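Local coordinates for WGR domain-containing protein (Bacteroides fragilis, PDB 2RA8), which is of unknown function but combines a WGR domain, a module often found in nucleic-acid-binding proteins, with a leucine-rich-repeat domain, at residues A[2-7]-A[64-70]; A[122-128]-A[160-164]; A[131-135]-A[166-172]. All coordinates share one frame; numbering follows the deposited sequence.

Interaction 1. Residues A[2-7]-A[64-70]; sequences KRVFVF and GYVETLE
Phe7 sets its CB over the centre of the Tyr65 ring, 3.5 Å from Tyr65 CE1, in a CH-pi contact across an antiparallel pairing between residues 2-7 and 64-70. With CG anti to the backbone N (chi1 -175°), the Phe7 ring swings off the tyrosine and turns its edge to Tyr65 N and to the carbonyl of Gly64, the residue that ends the preceding helix in a Schellman motif. The Tyr65 hydroxyl is hydrogen-bonded to Lys14. The tightly packed part centres on the buried Val4, Phe5 and Val6. Val6 and Val66 form a hydrogen-bonded pair: Val66 N reaches Val6 O at 2.9 Å and Val6 N reaches Val66 O at 3.0 Å. The Thr68 hydroxyl OG1 also donates to Val66 O, at 2.9 Å, and the two donors arrive from opposite faces of that carbonyl. A nearly straight bond (176°) then joins Thr68 N to Val4 O at 2.8 Å, while a water bridges Val4 N and Thr68 O. In the non-hydrogen-bonded pair Phe5-Glu67, Glu67 CG lies over one face of the buried phenyl ring, 4.0 Å from the Phe5 centroid.

Toward solvent the grip becomes electrostatic. Glu67 extends past the ring, and its OE1 meets Arg3 NH1 at 3.0 Å on the syn side, but 34° out of the carboxylate plane. Lys2 NZ pairs more loosely with Glu70 OE2, at 3.3 Å, the two chains crossing at about a right angle. Phe5 also packs on helix 46-62, whereas Val4 and Val6 touch helix 70-75. The short strand 66-67 thus closes one edge of the five-stranded antiparallel sheet of the WGR domain, beside the chain's first strand.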
loop_
_atom_site.group_PDB
_atom_site.type_symbol
_atom_site.label_atom_id
_atom_site.label_comp_id
_atom_site.label_asym_id
_atom_site.label_seq_id
_atom_site.Cartn_x
_atom_site.Cartn_y
_atom_site.Cartn_z
ATOM N N LYS A 2 -19.492 8.322 -26.045
ATOM C CA LYS A 2 -18.755 8.399 -24.791
ATOM C C LYS A 2 -19.600 8.119 -23.584
ATOM O O LYS A 2 -20.713 8.635 -23.439
ATOM C CB LYS A 2 -18.113 9.776 -24.620
ATOM C CG LYS A 2 -17.377 9.945 -23.295
ATOM C CD LYS A 2 -16.220 10.937 -23.411
ATOM C CE LYS A 2 -16.683 12.348 -23.732
ATOM N NZ LYS A 2 -15.527 13.306 -23.724
ATOM N N ARG A 3 -19.078 7.270 -22.713
ATOM C CA ARG A 3 -19.770 6.950 -21.482
ATOM C C ARG A 3 -18.891 7.437 -20.372
ATOM O O ARG A 3 -17.700 7.092 -20.296
ATOM C CB ARG A 3 -20.021 5.451 -21.388
ATOM C CG ARG A 3 -21.081 4.976 -22.376
ATOM C CD ARG A 3 -21.966 3.942 -21.725
ATOM N NE ARG A 3 -21.594 2.588 -22.096
ATOM C CZ ARG A 3 -21.803 1.515 -21.339
ATOM N NH1 ARG A 3 -22.376 1.630 -20.145
ATOM N NH2 ARG A 3 -21.459 0.318 -21.793
ATOM N N VAL A 4 -19.470 8.279 -19.521
ATOM C CA VAL A 4 -18.756 8.887 -18.406
ATOM C C VAL A 4 -19.089 8.270 -17.067
ATOM O O VAL A 4 -20.256 8.025 -16.757
ATOM C CB VAL A 4 -19.053 10.396 -18.357
ATOM C CG1 VAL A 4 -18.155 11.075 -17.329
ATOM C CG2 VAL A 4 -18.843 11.002 -19.742
ATOM N N PHE A 5 -18.063 8.026 -16.263
ATOM C CA PHE A 5 -18.250 7.426 -14.941
ATOM C C PHE A 5 -17.549 8.241 -13.873
ATOM O O PHE A 5 -16.541 8.899 -14.145
ATOM C CB PHE A 5 -17.724 5.974 -14.941
ATOM C CG PHE A 5 -18.365 5.097 -15.988
ATOM C CD1 PHE A 5 -18.016 5.219 -17.330
ATOM C CD2 PHE A 5 -19.312 4.147 -15.628
ATOM C CE1 PHE A 5 -18.605 4.403 -18.297
ATOM C CE2 PHE A 5 -19.906 3.331 -16.588
ATOM C CZ PHE A 5 -19.548 3.459 -17.922
ATOM N N VAL A 6 -18.076 8.192 -12.650
ATOM C CA VAL A 6 -17.535 8.955 -11.531
ATOM C C VAL A 6 -17.380 8.150 -10.248
ATOM O O VAL A 6 -18.248 7.353 -9.895
ATOM C CB VAL A 6 -18.449 10.176 -11.236
ATOM C CG1 VAL A 6 -17.960 10.914 -10.001
ATOM C CG2 VAL A 6 -18.470 11.102 -12.435
ATOM N N PHE A 7 -16.269 8.363 -9.545
ATOM C CA PHE A 7 -16.012 7.679 -8.276
ATOM C C PHE A 7 -15.698 8.706 -7.212
ATOM O O PHE A 7 -14.791 9.524 -7.388
ATOM C CB PHE A 7 -14.822 6.714 -8.384
ATOM C CG PHE A 7 -14.595 5.901 -7.136
ATOM C CD1 PHE A 7 -15.383 4.788 -6.866
ATOM C CD2 PHE A 7 -13.624 6.271 -6.213
ATOM C CE1 PHE A 7 -15.209 4.058 -5.694
ATOM C CE2 PHE A 7 -13.446 5.544 -5.037
ATOM C CZ PHE A 7 -14.240 4.439 -4.782
ATOM N N GLY A 64 -16.866 0.472 -8.161
ATOM C CA GLY A 64 -17.654 1.533 -7.553
ATOM C C GLY A 64 -17.926 2.755 -8.413
ATOM O O GLY A 64 -18.624 3.674 -7.976
ATOM N N TYR A 65 -17.378 2.787 -9.626
ATOM C CA TYR A 65 -17.619 3.918 -10.516
ATOM C C TYR A 65 -19.076 3.912 -10.921
ATOM O O TYR A 65 -19.631 2.861 -11.244
ATOM C CB TYR A 65 -16.726 3.817 -11.746
ATOM C CG TYR A 65 -15.352 4.393 -11.533
ATOM C CD1 TYR A 65 -15.061 5.698 -11.915
ATOM C CD2 TYR A 65 -14.348 3.640 -10.928
ATOM C CE1 TYR A 65 -13.803 6.238 -11.710
ATOM C CE2 TYR A 65 -13.090 4.172 -10.712
ATOM C CZ TYR A 65 -12.828 5.470 -11.109
ATOM O OH TYR A 65 -11.578 5.992 -10.909
ATOM N N VAL A 66 -19.707 5.081 -10.886
ATOM C CA VAL A 66 -21.118 5.199 -11.245
ATOM C C VAL A 66 -21.289 5.967 -12.518
ATOM O O VAL A 66 -20.822 7.108 -12.625
ATOM C CB VAL A 66 -21.917 5.919 -10.140
ATOM C CG1 VAL A 66 -23.400 5.977 -10.520
ATOM C CG2 VAL A 66 -21.730 5.194 -8.814
ATOM N N GLU A 67 -21.969 5.363 -13.492
ATOM C CA GLU A 67 -22.189 6.030 -14.774
ATOM C C GLU A 67 -22.962 7.304 -14.545
ATOM O O GLU A 67 -24.009 7.298 -13.876
ATOM C CB GLU A 67 -22.948 5.119 -15.743
ATOM C CG GLU A 67 -22.710 5.500 -17.194
ATOM C CD GLU A 67 -23.164 4.449 -18.181
ATOM O OE1 GLU A 67 -23.217 3.252 -17.813
ATOM O OE2 GLU A 67 -23.448 4.826 -19.342
ATOM N N THR A 68 -22.449 8.397 -15.111
ATOM C CA THR A 68 -23.017 9.733 -14.947
ATOM C C THR A 68 -23.091 10.492 -16.260
ATOM O O THR A 68 -22.186 10.396 -17.087
ATOM C CB THR A 68 -22.124 10.561 -13.975
ATOM O OG1 THR A 68 -21.863 9.799 -12.790
ATOM C CG2 THR A 68 -22.792 11.857 -13.585
ATOM N N LEU A 69 -24.164 11.253 -16.459
ATOM C CA LEU A 69 -24.306 12.057 -17.672
ATOM C C LEU A 69 -23.100 12.948 -17.805
ATOM O O LEU A 69 -22.662 13.559 -16.826
ATOM C CB LEU A 69 -25.552 12.944 -17.601
ATOM C CG LEU A 69 -26.902 12.255 -17.811
ATOM C CD1 LEU A 69 -28.041 13.238 -17.480
ATOM C CD2 LEU A 69 -26.999 11.791 -19.250
ATOM N N GLU A 70 -22.564 13.048 -19.019
ATOM C CA GLU A 70 -21.383 13.876 -19.250
ATOM C C GLU A 70 -21.540 15.323 -18.807
ATOM O O GLU A 70 -20.641 15.881 -18.176
ATOM C CB GLU A 70 -20.995 13.852 -20.725
ATOM C CG GLU A 70 -19.526 14.145 -20.954
ATOM C CD GLU A 70 -19.171 14.219 -22.419
ATOM O OE1 GLU A 70 -19.821 13.522 -23.228
ATOM O OE2 GLU A 70 -18.230 14.965 -22.757
HETATM O O HOH W 1 -22.069 8.869 -19.517
#

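Interaction 2. Residues A[122-128]-A[160-164]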
loop_
_atom_site.group_PDB
_atom_site.type_symbol
_atom_site.label_atom_id
_atom_site.label_comp_id
_atom_site.label_asym_id
_atom_site.label_seq_id
_atom_site.Cartn_x
_atom_site.Cartn_y
_atom_site.Cartn_z
ATOM N N GLU A 122 0.680 16.166 21.202
ATOM C CA GLU A 122 -0.588 16.768 21.634
ATOM C C GLU A 122 -1.766 15.916 21.216
ATOM O O GLU A 122 -1.669 15.156 20.252
ATOM C CB GLU A 122 -0.791 18.157 20.999
ATOM C CG GLU A 122 0.446 19.048 20.835
ATOM C CD GLU A 122 1.194 18.818 19.522
ATOM O OE1 GLU A 122 1.883 19.756 19.062
ATOM O OE2 GLU A 122 1.109 17.706 18.957
ATOM N N ASP A 123 -2.888 16.022 21.928
ATOM C CA ASP A 123 -4.071 15.272 21.521
ATOM C C ASP A 123 -4.714 16.150 20.476
ATOM O O ASP A 123 -4.116 17.146 20.068
ATOM C CB ASP A 123 -5.038 15.020 22.693
ATOM C CG ASP A 123 -5.354 16.276 23.496
ATOM O OD1 ASP A 123 -5.359 17.388 22.927
ATOM O OD2 ASP A 123 -5.620 16.142 24.711
ATOM N N CYS A 124 -5.920 15.824 20.027
ATOM C CA CYS A 124 -6.537 16.651 18.994
ATOM C C CYS A 124 -7.525 17.644 19.542
ATOM O O CYS A 124 -8.493 18.006 18.867
ATOM C CB CYS A 124 -7.215 15.759 17.950
ATOM S SG CYS A 124 -8.297 14.509 18.662
ATOM N N SER A 125 -7.273 18.109 20.763
ATOM C CA SER A 125 -8.155 19.073 21.433
ATOM C C SER A 125 -8.409 20.364 20.687
ATOM O O SER A 125 -9.531 20.883 20.703
ATOM C CB SER A 125 -7.599 19.421 22.815
ATOM O OG SER A 125 -8.455 18.916 23.820
ATOM N N ASP A 126 -7.371 20.906 20.053
ATOM C CA ASP A 126 -7.495 22.150 19.298
ATOM C C ASP A 126 -8.465 21.993 18.169
ATOM O O ASP A 126 -9.250 22.898 17.873
ATOM C CB ASP A 126 -6.141 22.569 18.718
ATOM C CG ASP A 126 -5.281 23.305 19.715
ATOM O OD1 ASP A 126 -5.205 22.863 20.880
ATOM O OD2 ASP A 126 -4.671 24.324 19.328
ATOM N N ILE A 127 -8.408 20.830 17.524
ATOM C CA ILE A 127 -9.272 20.527 16.394
ATOM C C ILE A 127 -10.701 20.366 16.874
ATOM O O ILE A 127 -11.622 20.972 16.323
ATOM C CB ILE A 127 -8.801 19.238 15.698
ATOM C CG1 ILE A 127 -7.266 19.297 15.468
ATOM C CG2 ILE A 127 -9.543 19.054 14.392
ATOM C CD1 ILE A 127 -6.802 20.474 14.623
ATOM N N ALA A 128 -10.902 19.556 17.907
ATOM C CA ALA A 128 -12.250 19.362 18.430
ATOM C C ALA A 128 -12.831 20.684 18.902
ATOM O O ALA A 128 -13.977 21.013 18.587
ATOM C CB ALA A 128 -12.234 18.363 19.567
ATOM N N GLU A 160 -3.686 10.107 19.775
ATOM C CA GLU A 160 -4.338 10.649 20.967
ATOM C C GLU A 160 -5.625 11.371 20.647
ATOM O O GLU A 160 -5.618 12.511 20.174
ATOM C CB GLU A 160 -3.396 11.610 21.711
ATOM C CG GLU A 160 -2.130 10.953 22.239
ATOM C CD GLU A 160 -2.424 9.688 23.020
ATOM O OE1 GLU A 160 -3.296 9.732 23.916
ATOM O OE2 GLU A 160 -1.786 8.651 22.743
ATOM N N GLN A 161 -6.743 10.709 20.925
ATOM C CA GLN A 161 -8.051 11.291 20.666
ATOM C C GLN A 161 -8.577 12.055 21.860
ATOM O O GLN A 161 -7.887 12.201 22.867
ATOM C CB GLN A 161 -9.036 10.180 20.279
ATOM C CG GLN A 161 -8.580 9.347 19.078
ATOM C CD GLN A 161 -8.643 10.115 17.770
ATOM O OE1 GLN A 161 -8.475 11.330 17.745
ATOM N NE2 GLN A 161 -8.871 9.399 16.672
ATOM N N VAL A 162 -9.803 12.554 21.745
ATOM C CA VAL A 162 -10.447 13.299 22.820
ATOM C C VAL A 162 -11.910 12.958 22.744
ATOM O O VAL A 162 -12.311 12.120 21.937
ATOM C CB VAL A 162 -10.297 14.825 22.630
ATOM C CG1 VAL A 162 -8.831 15.235 22.738
ATOM C CG2 VAL A 162 -10.859 15.231 21.282
ATOM N N ASP A 163 -12.725 13.579 23.583
ATOM C CA ASP A 163 -14.158 13.322 23.523
ATOM C C ASP A 163 -14.642 13.997 22.256
ATOM O O ASP A 163 -14.561 15.216 22.130
ATOM C CB ASP A 163 -14.847 13.921 24.745
ATOM C CG ASP A 163 -16.355 13.866 24.652
ATOM O OD1 ASP A 163 -16.887 12.978 23.954
ATOM O OD2 ASP A 163 -17.010 14.707 25.296
ATOM N N LEU A 164 -15.121 13.220 21.290
ATOM C CA LEU A 164 -15.594 13.820 20.045
ATOM C C LEU A 164 -17.090 14.050 20.018
ATOM O O LEU A 164 -17.636 14.464 19.000
ATOM C CB LEU A 164 -15.205 12.953 18.835
ATOM C CG LEU A 164 -13.714 12.768 18.491
ATOM C CD1 LEU A 164 -13.597 11.990 17.168
ATOM C CD2 LEU A 164 -13.034 14.118 18.361
#
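An Asx turn at Asp123 leads into helix 125-132, and the irregular segment 160-164 packs along this entrance, with Val162 pressed against Asp123, Cys124 and Ala128. Asp123 OD1 accepts from Ser125 N at 3.0 Å, the N-H arriving from above the carboxylate plane. This bond steadies the carboxylate beside the first turn of the helix, where the helix end would probably temper its negative charge. Cys124 is the N-cap residue; its backbone N makes a weak, strongly bent bond to Glu160 O at 3.3 Å, with an angle of 126° at the hydrogen.

The two branches of Val162 divide the work. CG1 lies across the flank of Asp123, 3.7 Å from Asp123 CG. CG2 stands between the backbone N and carbonyl carbon of its own residue. Val162 CG2 touches both Cys124 SG, at 3.7 Å, and Ala128 CB, at 3.8 Å, so that one methyl meets the cap residue and the first turn of the helix together. Gln161 starts out away from the helix, but its bent chain returns OE1 to 3.3 Å from Cys124 SG. That amide is fixed chiefly from elsewhere: NE2 donates to Gly181 O, and OE1 has a weak bond from Trp146.

Trp146 of strand 143-146 packs beneath the junction, touching Cys124, Ile127 and Leu164, while Ile127 also reaches helix 96-102. Beyond Val162, Asp163 caps the backbone N of Ser165, at the start of helix 165-169.

Interaction 3. Residues A[131-135]-A[166-172]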
loop_
_atom_site.group_PDB
_atom_site.type_symbol
_atom_site.label_atom_id
_atom_site.label_comp_id
_atom_site.label_asym_id
_atom_site.label_seq_id
_atom_site.Cartn_x
_atom_site.Cartn_y
_atom_site.Cartn_z
ATOM N N ILE A 131 -13.578 23.162 15.991
ATOM C CA ILE A 131 -14.812 22.847 15.280
ATOM C C ILE A 131 -16.021 23.243 16.103
ATOM O O ILE A 131 -16.932 23.899 15.601
ATOM C CB ILE A 131 -14.886 21.330 14.927
ATOM C CG1 ILE A 131 -13.890 21.008 13.802
ATOM C CG2 ILE A 131 -16.306 20.957 14.505
ATOM C CD1 ILE A 131 -13.673 19.498 13.573
ATOM N N VAL A 132 -16.027 22.864 17.379
ATOM C CA VAL A 132 -17.139 23.185 18.266
ATOM C C VAL A 132 -17.393 24.676 18.334
ATOM O O VAL A 132 -18.544 25.112 18.432
ATOM C CB VAL A 132 -16.879 22.624 19.698
ATOM C CG1 VAL A 132 -17.957 23.103 20.677
ATOM C CG2 VAL A 132 -16.866 21.111 19.653
ATOM N N GLU A 133 -16.322 25.467 18.262
ATOM C CA GLU A 133 -16.435 26.921 18.338
ATOM C C GLU A 133 -16.801 27.552 17.024
ATOM O O GLU A 133 -17.034 28.759 16.953
ATOM C CB GLU A 133 -15.125 27.536 18.847
ATOM C CG GLU A 133 -14.780 27.187 20.304
ATOM C CD GLU A 133 -13.366 27.622 20.690
ATOM O OE1 GLU A 133 -13.056 28.829 20.565
ATOM O OE2 GLU A 133 -12.561 26.763 21.115
ATOM N N ASN A 134 -16.855 26.741 15.973
ATOM C CA ASN A 134 -17.209 27.226 14.639
ATOM C C ASN A 134 -18.188 26.283 13.986
ATOM O O ASN A 134 -18.053 25.946 12.808
ATOM C CB ASN A 134 -15.953 27.354 13.768
ATOM C CG ASN A 134 -15.007 28.426 14.267
ATOM O OD1 ASN A 134 -15.274 29.620 14.129
ATOM N ND2 ASN A 134 -13.897 28.004 14.862
ATOM N N LYS A 135 -19.190 25.854 14.752
ATOM C CA LYS A 135 -20.197 24.932 14.247
ATOM C C LYS A 135 -20.795 25.353 12.914
ATOM O O LYS A 135 -21.031 24.512 12.044
ATOM C CB LYS A 135 -21.330 24.746 15.279
ATOM C CG LYS A 135 -22.401 23.738 14.841
ATOM C CD LYS A 135 -23.472 23.512 15.909
ATOM C CE LYS A 135 -24.514 22.499 15.432
ATOM N NZ LYS A 135 -25.505 22.130 16.484
ATOM N N PRO A 166 -18.800 16.413 21.228
ATOM C CA PRO A 166 -19.153 17.795 20.880
ATOM C C PRO A 166 -18.965 18.100 19.412
ATOM O O PRO A 166 -19.666 18.946 18.847
ATOM C CB PRO A 166 -18.225 18.623 21.763
ATOM C CG PRO A 166 -18.058 17.754 22.971
ATOM C CD PRO A 166 -17.835 16.394 22.342
ATOM N N VAL A 167 -18.007 17.417 18.789
ATOM C CA VAL A 167 -17.729 17.605 17.369
ATOM C C VAL A 167 -18.853 17.008 16.564
ATOM O O VAL A 167 -19.314 17.608 15.595
ATOM C CB VAL A 167 -16.387 16.945 16.967
ATOM C CG1 VAL A 167 -16.212 16.978 15.456
ATOM C CG2 VAL A 167 -15.235 17.689 17.637
ATOM N N LEU A 168 -19.313 15.827 16.964
ATOM C CA LEU A 168 -20.412 15.187 16.266
ATOM C C LEU A 168 -21.678 16.016 16.444
ATOM O O LEU A 168 -22.522 16.064 15.549
ATOM C CB LEU A 168 -20.631 13.760 16.795
ATOM C CG LEU A 168 -19.418 12.811 16.662
ATOM C CD1 LEU A 168 -19.783 11.450 17.221
ATOM C CD2 LEU A 168 -18.987 12.683 15.201
ATOM N N ASP A 169 -21.812 16.686 17.590
ATOM C CA ASP A 169 -22.994 17.517 17.837
ATOM C C ASP A 169 -23.010 18.741 16.945
ATOM O O ASP A 169 -24.079 19.245 16.607
ATOM C CB ASP A 169 -23.066 17.971 19.306
ATOM C CG ASP A 169 -23.290 16.810 20.275
ATOM O OD1 ASP A 169 -23.675 15.706 19.828
ATOM O OD2 ASP A 169 -23.086 17.013 21.493
ATOM N N ALA A 170 -21.826 19.225 16.571
ATOM C CA ALA A 170 -21.690 20.392 15.691
ATOM C C ALA A 170 -21.880 20.036 14.207
ATOM O O ALA A 170 -21.904 20.914 13.344
ATOM C CB ALA A 170 -20.309 21.050 15.900
HETATM N N MSE A 171 -22.026 18.749 13.906
HETATM C CA MSE A 171 -22.225 18.302 12.532
HETATM C C MSE A 171 -23.456 17.451 12.477
HETATM O O MSE A 171 -23.384 16.235 12.336
HETATM C CB MSE A 171 -21.006 17.499 12.066
HETATM C CG MSE A 171 -19.750 18.335 12.061
HETATM SE SE MSE A 171 -18.244 17.414 11.192
HETATM C CE MSE A 171 -16.811 18.126 12.242
ATOM N N PRO A 172 -24.633 18.082 12.582
ATOM C CA PRO A 172 -25.890 17.329 12.553
ATOM C C PRO A 172 -26.255 16.658 11.248
ATOM O O PRO A 172 -27.137 15.802 11.221
ATOM C CB PRO A 172 -26.923 18.367 12.996
ATOM C CG PRO A 172 -26.357 19.661 12.460
ATOM C CD PRO A 172 -24.868 19.529 12.757
#
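Val132 and Val167, 5.7 Å apart between CA atoms, bring the end of helix 125-132 beside helix 165-169, and the backbones draw slightly closer at Lys135 and Ala170, whose CA atoms are 5.0 Å apart. On the buried side Ile131 presents two methyls: CG2 and CD1 both pack on the selenomethionine methyl of Met171, with Ile131 CG2 3.7 Å from Met171 CE. Val167 CG1 completes this cluster, 4.0 Å from Ile131 CD1. Trp146 of strand 143-146 touches both Ile131 and Val167. Nearer the surface, Val132 CG2 abuts Pro166 CB at 3.5 Å.

Lys135 is fully extended, and its methylenes run alongside Ala170, with Lys135 CG 3.6 Å from Ala170 CB. The stretched chain carries NZ to Asp169 O, where it makes a weak hydrogen bond of 3.2 Å. The Asp169 carboxylate is instead paired with Lys190 and Arg192.

Cohesion here is therefore mainly apolar. The lysine contributes its aliphatic length more than its charge, and Ala170 O, covered by Lys135 CG, has no polar partner in the model, so that apart from the weak lysine bond this edge is held by hydrocarbon contact.

In the fold
Along the chain interaction 1 is complete before the others begin, whereas interactions 2 and 3 alternate their segments. Interaction 1 lies in the antiparallel sheet of the WGR domain, with its centre 38 Å from that of interaction 2 and 34 Å from that of interaction 3; neither pair touches. Interactions 2 and 3 are neighbours, their centres 13 Å apart, and meet where Ala128 CA lies 3.5 Å from Val167 CG2. They use the beginning and end of helix 125-132, joining it to the connection that follows strand 143-146. Together they hold helix 125-132 and helix 165-169 beside the long parallel sheet, in keeping with a leucine-rich-repeat domain separate from the WGR module.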